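Local coordinates for YlqD protein (Synechococcus sp. WH 8102, PDB 4DCI), which is of unknown function but belongs to the YlqD family and joins a small beta-sheet domain to a long, probably coiled-coil, helical hairpin, at residues B[14-25]-B[132-141]. Sequence-based numbering, arbitrary orientation.
Sequences RPITVRAVVTPT and KMQVAIVVRD
Thr-17, Arg-19 and Val-21 pair with 135-139 as parallel strands do, one edge of 14-21 both giving and taking bonds. Thr-17 N reaches Val-135 O (3.1 Å), Ile-137 N and O join Thr-17 O and Arg-19 N, and Val-139 N and O join Arg-19 O and Val-21 N. Side chains flank this seam: Val-18 CG1 meets Val-139 CG2 (4.0 Å) on one face, where Leu-10 of a second subunit packs on Ile-137, while on the other the Arg-19 guanidinium lies flat over Ala-136 CB, 3.4 Å from CZ. With Arg-14 CG between the backbone N and carbonyl carbon (chi1 75°), the extended chain carries NH1 nearly straight to a lone pair of Lys-132 O (3.3 Å), in the guanidinium plane, with Val-135 over one face. A leucine in its place would probably leave that carbonyl without this donor. At the far end the Thr-23 hydroxyl gives its proton to Asp-141 OD1 (2.6 Å), on the carboxylate's syn side but 28° out of its plane, and as N-cap accepts from Trp-26 N. The backbone thus sets the register of two central strands of a mixed sheet, while one hydroxyl ties the turn after 136-140 to helix 24-60.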
ATOM      1  N   ARG B  14     -13.978  -4.410  14.045  1.00 41.63           N
ATOM      2  CA  ARG B  14     -14.053  -3.137  14.778  1.00 44.40           C
ATOM      3  C   ARG B  14     -12.788  -2.898  15.599  1.00 45.59           C
ATOM      4  O   ARG B  14     -12.180  -3.842  16.097  1.00 46.23           O
ATOM      5  CB  ARG B  14     -15.216  -3.165  15.768  1.00 45.06           C
ATOM      6  CG  ARG B  14     -14.848  -4.025  16.965  1.00 47.29           C
ATOM      7  CD  ARG B  14     -15.688  -3.803  18.184  1.00 47.75           C
ATOM      8  NE  ARG B  14     -15.540  -4.963  19.044  1.00 50.37           N
ATOM      9  CZ  ARG B  14     -16.315  -5.228  20.083  1.00 54.02           C
ATOM     10  NH1 ARG B  14     -17.311  -4.412  20.408  1.00 54.62           N
ATOM     11  NH2 ARG B  14     -16.094  -6.320  20.793  1.00 57.44           N
ATOM     12  N   PRO B  15     -12.423  -1.626  15.807  1.00 46.61           N
ATOM     13  CA  PRO B  15     -11.249  -1.343  16.614  1.00 45.70           C
ATOM     14  C   PRO B  15     -11.554  -1.437  18.117  1.00 44.93           C
ATOM     15  O   PRO B  15     -12.695  -1.223  18.533  1.00 49.05           O
ATOM     16  CB  PRO B  15     -10.947   0.097  16.233  1.00 45.12           C
ATOM     17  CG  PRO B  15     -12.301   0.701  16.009  1.00 43.89           C
ATOM     18  CD  PRO B  15     -13.163  -0.395  15.465  1.00 45.74           C
ATOM     19  N   ILE B  16     -10.542  -1.765  18.913  1.00 44.94           N
ATOM     20  CA  ILE B  16     -10.638  -1.702  20.370  1.00 47.72           C
ATOM     21  C   ILE B  16      -9.639  -0.662  20.859  1.00 48.64           C
ATOM     22  O   ILE B  16      -8.508  -0.596  20.374  1.00 46.81           O
ATOM     23  CB  ILE B  16     -10.351  -3.071  21.037  1.00 50.74           C
ATOM     24  CG1 ILE B  16     -11.423  -4.098  20.677  1.00 56.82           C
ATOM     25  CG2 ILE B  16     -10.284  -2.966  22.552  1.00 50.19           C
ATOM     26  CD1 ILE B  16     -12.852  -3.618  20.841  1.00 62.02           C
ATOM     27  N   THR B  17     -10.059   0.163  21.810  1.00 50.38           N
ATOM     28  CA  THR B  17      -9.173   1.169  22.363  1.00 48.23           C
ATOM     29  C   THR B  17      -8.475   0.618  23.594  1.00 46.89           C
ATOM     30  O   THR B  17      -9.106   0.019  24.460  1.00 50.80           O
ATOM     31  CB  THR B  17      -9.946   2.451  22.702  1.00 49.84           C
ATOM     32  OG1 THR B  17     -10.484   3.001  21.494  1.00 51.25           O
ATOM     33  CG2 THR B  17      -9.040   3.479  23.371  1.00 52.70           C
ATOM     34  N   VAL B  18      -7.167   0.804  23.657  1.00 46.12           N
ATOM     35  CA  VAL B  18      -6.408   0.407  24.832  1.00 48.28           C
ATOM     36  C   VAL B  18      -6.125   1.654  25.660  1.00 49.00           C
ATOM     37  O   VAL B  18      -5.527   2.610  25.167  1.00 55.11           O
ATOM     38  CB  VAL B  18      -5.081  -0.285  24.448  1.00 47.29           C
ATOM     39  CG1 VAL B  18      -4.506  -1.047  25.633  1.00 43.82           C
ATOM     40  CG2 VAL B  18      -5.301  -1.235  23.287  1.00 45.07           C
ATOM     41  N   ARG B  19      -6.586   1.657  26.905  1.00 50.14           N
ATOM     42  CA  ARG B  19      -6.232   2.714  27.851  1.00 56.80           C
ATOM     43  C   ARG B  19      -5.284   2.143  28.911  1.00 54.69           C
ATOM     44  O   ARG B  19      -5.439   0.996  29.321  1.00 63.19           O
ATOM     45  CB  ARG B  19      -7.490   3.291  28.513  1.00 61.33           C
ATOM     46  CG  ARG B  19      -8.417   4.026  27.560  1.00 62.74           C
ATOM     47  CD  ARG B  19      -9.758   4.339  28.202  1.00 68.12           C
ATOM     48  NE  ARG B  19     -10.762   4.655  27.186  1.00 76.62           N
ATOM     49  CZ  ARG B  19     -12.082   4.539  27.347  1.00 75.93           C
ATOM     50  NH1 ARG B  19     -12.598   4.100  28.492  1.00 87.64           N
ATOM     51  NH2 ARG B  19     -12.899   4.849  26.348  1.00 81.09           N
ATOM     52  N   ALA B  20      -4.300   2.926  29.349  1.00 53.64           N
ATOM     53  CA  ALA B  20      -3.367   2.466  30.389  1.00 54.02           C
ATOM     54  C   ALA B  20      -3.537   3.210  31.697  1.00 52.72           C
ATOM     55  O   ALA B  20      -3.731   4.430  31.723  1.00 53.86           O
ATOM     56  CB  ALA B  20      -1.924   2.566  29.919  1.00 51.51           C
ATOM     57  N   VAL B  21      -3.475   2.458  32.785  1.00 53.67           N
ATOM     58  CA  VAL B  21      -3.400   3.040  34.114  1.00 57.63           C
ATOM     59  C   VAL B  21      -1.970   3.540  34.280  1.00 59.96           C
ATOM     60  O   VAL B  21      -1.010   2.820  33.952  1.00 58.67           O
ATOM     61  CB  VAL B  21      -3.738   2.006  35.211  1.00 57.62           C
ATOM     62  CG1 VAL B  21      -3.667   2.634  36.594  1.00 63.51           C
ATOM     63  CG2 VAL B  21      -5.126   1.434  35.001  1.00 54.15           C
ATOM     64  N   VAL B  22      -1.817   4.772  34.759  1.00 59.98           N
ATOM     65  CA  VAL B  22      -0.473   5.312  34.947  1.00 62.08           C
ATOM     66  C   VAL B  22       0.237   4.637  36.129  1.00 62.42           C
ATOM     67  O   VAL B  22      -0.180   4.760  37.291  1.00 61.40           O
ATOM     68  CB  VAL B  22      -0.440   6.852  35.074  1.00 62.43           C
ATOM     69  CG1 VAL B  22       1.002   7.328  35.219  1.00 61.14           C
ATOM     70  CG2 VAL B  22      -1.079   7.511  33.859  1.00 57.21           C
ATOM     71  N   THR B  23       1.290   3.894  35.794  1.00 61.01           N
ATOM     72  CA  THR B  23       2.168   3.265  36.770  1.00 62.08           C
ATOM     73  C   THR B  23       3.567   3.785  36.508  1.00 63.17           C
ATOM     74  O   THR B  23       3.837   4.306  35.424  1.00 64.47           O
ATOM     75  CB  THR B  23       2.224   1.735  36.616  1.00 62.21           C
ATOM     76  OG1 THR B  23       2.916   1.395  35.408  1.00 60.44           O
ATOM     77  CG2 THR B  23       0.832   1.119  36.615  1.00 66.63           C
ATOM     78  N   PRO B  24       4.475   3.630  37.484  1.00 68.11           N
ATOM     79  CA  PRO B  24       5.841   4.074  37.249  1.00 66.57           C
ATOM     80  C   PRO B  24       6.497   3.287  36.111  1.00 62.99           C
ATOM     81  O   PRO B  24       7.129   3.887  35.247  1.00 63.66           O
ATOM     82  CB  PRO B  24       6.539   3.790  38.586  1.00 70.90           C
ATOM     83  CG  PRO B  24       5.436   3.692  39.589  1.00 73.38           C
ATOM     84  CD  PRO B  24       4.314   3.052  38.831  1.00 73.19           C
ATOM     85  N   THR B  25       6.326   1.967  36.093  1.00 61.41           N
ATOM     86  CA  THR B  25       6.863   1.153  35.005  1.00 60.19           C
ATOM     87  C   THR B  25       6.405   1.724  33.680  1.00 60.20           C
ATOM     88  O   THR B  25       7.182   1.820  32.735  1.00 66.38           O
ATOM     89  CB  THR B  25       6.411  -0.315  35.096  1.00 62.49           C
ATOM     90  OG1 THR B  25       7.070  -0.952  36.197  1.00 65.49           O
ATOM     91  CG2 THR B  25       6.753  -1.071  33.817  1.00 60.72           C
ATOM     92  N   LYS B 132     -20.898  -0.011  18.965  1.00 52.05           N
ATOM     93  CA  LYS B 132     -20.069  -1.191  18.693  1.00 53.01           C
ATOM     94  C   LYS B 132     -18.600  -0.849  18.395  1.00 52.32           C
ATOM     95  O   LYS B 132     -17.709  -1.636  18.693  1.00 52.07           O
ATOM     96  CB  LYS B 132     -20.632  -1.989  17.511  1.00 55.68           C
ATOM     97  CG  LYS B 132     -22.020  -2.578  17.716  1.00 57.69           C
ATOM     98  CD  LYS B 132     -21.986  -3.824  18.581  1.00 59.04           C
ATOM     99  CE  LYS B 132     -23.379  -4.404  18.756  1.00 60.23           C
ATOM    100  NZ  LYS B 132     -23.432  -5.407  19.857  1.00 60.27           N
HETATM  101  N   MSE B 133     -18.359   0.319  17.801  1.00 52.56           N
HETATM  102  CA  MSE B 133     -17.005   0.768  17.467  1.00 53.84           C
HETATM  103  C   MSE B 133     -16.332   1.500  18.641  1.00 55.15           C
HETATM  104  O   MSE B 133     -15.337   2.200  18.451  1.00 55.34           O
HETATM  105  CB  MSE B 133     -17.027   1.702  16.244  1.00 49.45           C
HETATM  106  CG  MSE B 133     -17.985   1.301  15.138  1.00 55.43           C
HETATM  107 SE   MSE B 133     -17.359  -0.189  14.044  0.75 61.43          SE
HETATM  108  CE  MSE B 133     -16.200   0.842  12.862  1.00 58.79           C
ATOM    109  N   GLN B 134     -16.865   1.355  19.850  1.00 54.96           N
ATOM    110  CA  GLN B 134     -16.422   2.219  20.933  1.00 54.05           C
ATOM    111  C   GLN B 134     -16.061   1.492  22.214  1.00 58.85           C
ATOM    112  O   GLN B 134     -16.047   2.088  23.299  1.00 69.68           O
ATOM    113  CB  GLN B 134     -17.466   3.302  21.207  1.00 53.98           C
ATOM    114  CG  GLN B 134     -17.722   4.174  19.995  1.00 54.09           C
ATOM    115  CD  GLN B 134     -18.412   5.479  20.326  1.00 57.41           C
ATOM    116  OE1 GLN B 134     -19.395   5.519  21.070  1.00 57.65           O
ATOM    117  NE2 GLN B 134     -17.904   6.559  19.753  1.00 65.51           N
ATOM    118  N   VAL B 135     -15.762   0.207  22.094  1.00 54.15           N
ATOM    119  CA  VAL B 135     -15.304  -0.550  23.243  1.00 54.47           C
ATOM    120  C   VAL B 135     -13.835  -0.225  23.561  1.00 53.06           C
ATOM    121  O   VAL B 135     -13.005  -0.089  22.658  1.00 50.64           O
ATOM    122  CB  VAL B 135     -15.524  -2.051  23.014  1.00 54.18           C
ATOM    123  CG1 VAL B 135     -14.818  -2.876  24.071  1.00 60.52           C
ATOM    124  CG2 VAL B 135     -17.013  -2.356  23.031  1.00 49.65           C
ATOM    125  N   ALA B 136     -13.529  -0.069  24.847  1.00 51.42           N
ATOM    126  CA  ALA B 136     -12.146   0.127  25.296  1.00 49.90           C
ATOM    127  C   ALA B 136     -11.792  -0.817  26.435  1.00 49.03           C
ATOM    128  O   ALA B 136     -12.667  -1.223  27.195  1.00 56.41           O
ATOM    129  CB  ALA B 136     -11.910   1.567  25.715  1.00 43.86           C
ATOM    130  N   ILE B 137     -10.513  -1.173  26.539  1.00 46.49           N
ATOM    131  CA  ILE B 137     -10.017  -1.953  27.669  1.00 45.39           C
ATOM    132  C   ILE B 137      -8.995  -1.146  28.469  1.00 47.28           C
ATOM    133  O   ILE B 137      -8.263  -0.320  27.912  1.00 46.91           O
ATOM    134  CB  ILE B 137      -9.409  -3.289  27.216  1.00 44.68           C
ATOM    135  CG1 ILE B 137      -8.157  -3.060  26.373  1.00 46.05           C
ATOM    136  CG2 ILE B 137     -10.422  -4.072  26.411  1.00 47.15           C
ATOM    137  CD1 ILE B 137      -7.490  -4.335  25.911  1.00 44.64           C
ATOM    138  N   VAL B 138      -8.963  -1.380  29.778  1.00 48.97           N
ATOM    139  CA  VAL B 138      -8.050  -0.675  30.675  1.00 51.66           C
ATOM    140  C   VAL B 138      -6.955  -1.626  31.149  1.00 55.03           C
ATOM    141  O   VAL B 138      -7.243  -2.664  31.750  1.00 56.35           O
ATOM    142  CB  VAL B 138      -8.793  -0.072  31.881  1.00 51.79           C
ATOM    143  CG1 VAL B 138      -7.818   0.602  32.826  1.00 48.79           C
ATOM    144  CG2 VAL B 138      -9.840   0.929  31.413  1.00 53.87           C
ATOM    145  N   VAL B 139      -5.705  -1.260  30.857  1.00 55.35           N
ATOM    146  CA  VAL B 139      -4.529  -2.060  31.201  1.00 56.23           C
ATOM    147  C   VAL B 139      -3.721  -1.415  32.332  1.00 59.80           C
ATOM    148  O   VAL B 139      -3.498  -0.197  32.345  1.00 56.87           O
ATOM    149  CB  VAL B 139      -3.608  -2.280  29.975  1.00 54.24           C
ATOM    150  CG1 VAL B 139      -2.266  -2.845  30.408  1.00 56.29           C
ATOM    151  CG2 VAL B 139      -4.259  -3.216  28.974  1.00 47.51           C
ATOM    152  N   ARG B 140      -3.288  -2.250  33.273  1.00 63.73           N
ATOM    153  CA  ARG B 140      -2.391  -1.834  34.335  1.00 64.90           C
ATOM    154  C   ARG B 140      -1.206  -2.786  34.335  1.00 69.20           C
ATOM    155  O   ARG B 140      -1.355  -3.982  34.613  1.00 68.74           O
ATOM    156  CB  ARG B 140      -3.109  -1.876  35.674  1.00 60.71           C
ATOM    157  CG  ARG B 140      -2.390  -1.142  36.780  1.00 60.66           C
ATOM    158  CD  ARG B 140      -2.993  -1.476  38.133  1.00 64.53           C
ATOM    159  NE  ARG B 140      -2.001  -1.269  39.180  1.00 67.47           N
ATOM    160  CZ  ARG B 140      -1.830  -0.126  39.834  1.00 68.11           C
ATOM    161  NH1 ARG B 140      -2.606   0.923  39.567  1.00 71.46           N
ATOM    162  NH2 ARG B 140      -0.886  -0.036  40.762  1.00 71.54           N
ATOM    163  N   ASP B 141      -0.037  -2.251  33.994  1.00 75.90           N
ATOM    164  CA  ASP B 141       1.186  -3.047  33.873  1.00 77.25           C
ATOM    165  C   ASP B 141       0.938  -4.353  33.137  1.00 70.34           C
ATOM    166  O   ASP B 141       1.313  -5.422  33.610  1.00 78.73           O
ATOM    167  CB  ASP B 141       1.801  -3.324  35.250  1.00 80.95           C
ATOM    168  CG  ASP B 141       2.509  -2.114  35.829  1.00 86.62           C
ATOM    169  OD1 ASP B 141       2.890  -1.202  35.052  1.00 78.78           O
ATOM    170  OD2 ASP B 141       2.690  -2.082  37.067  1.00100.28           O
TER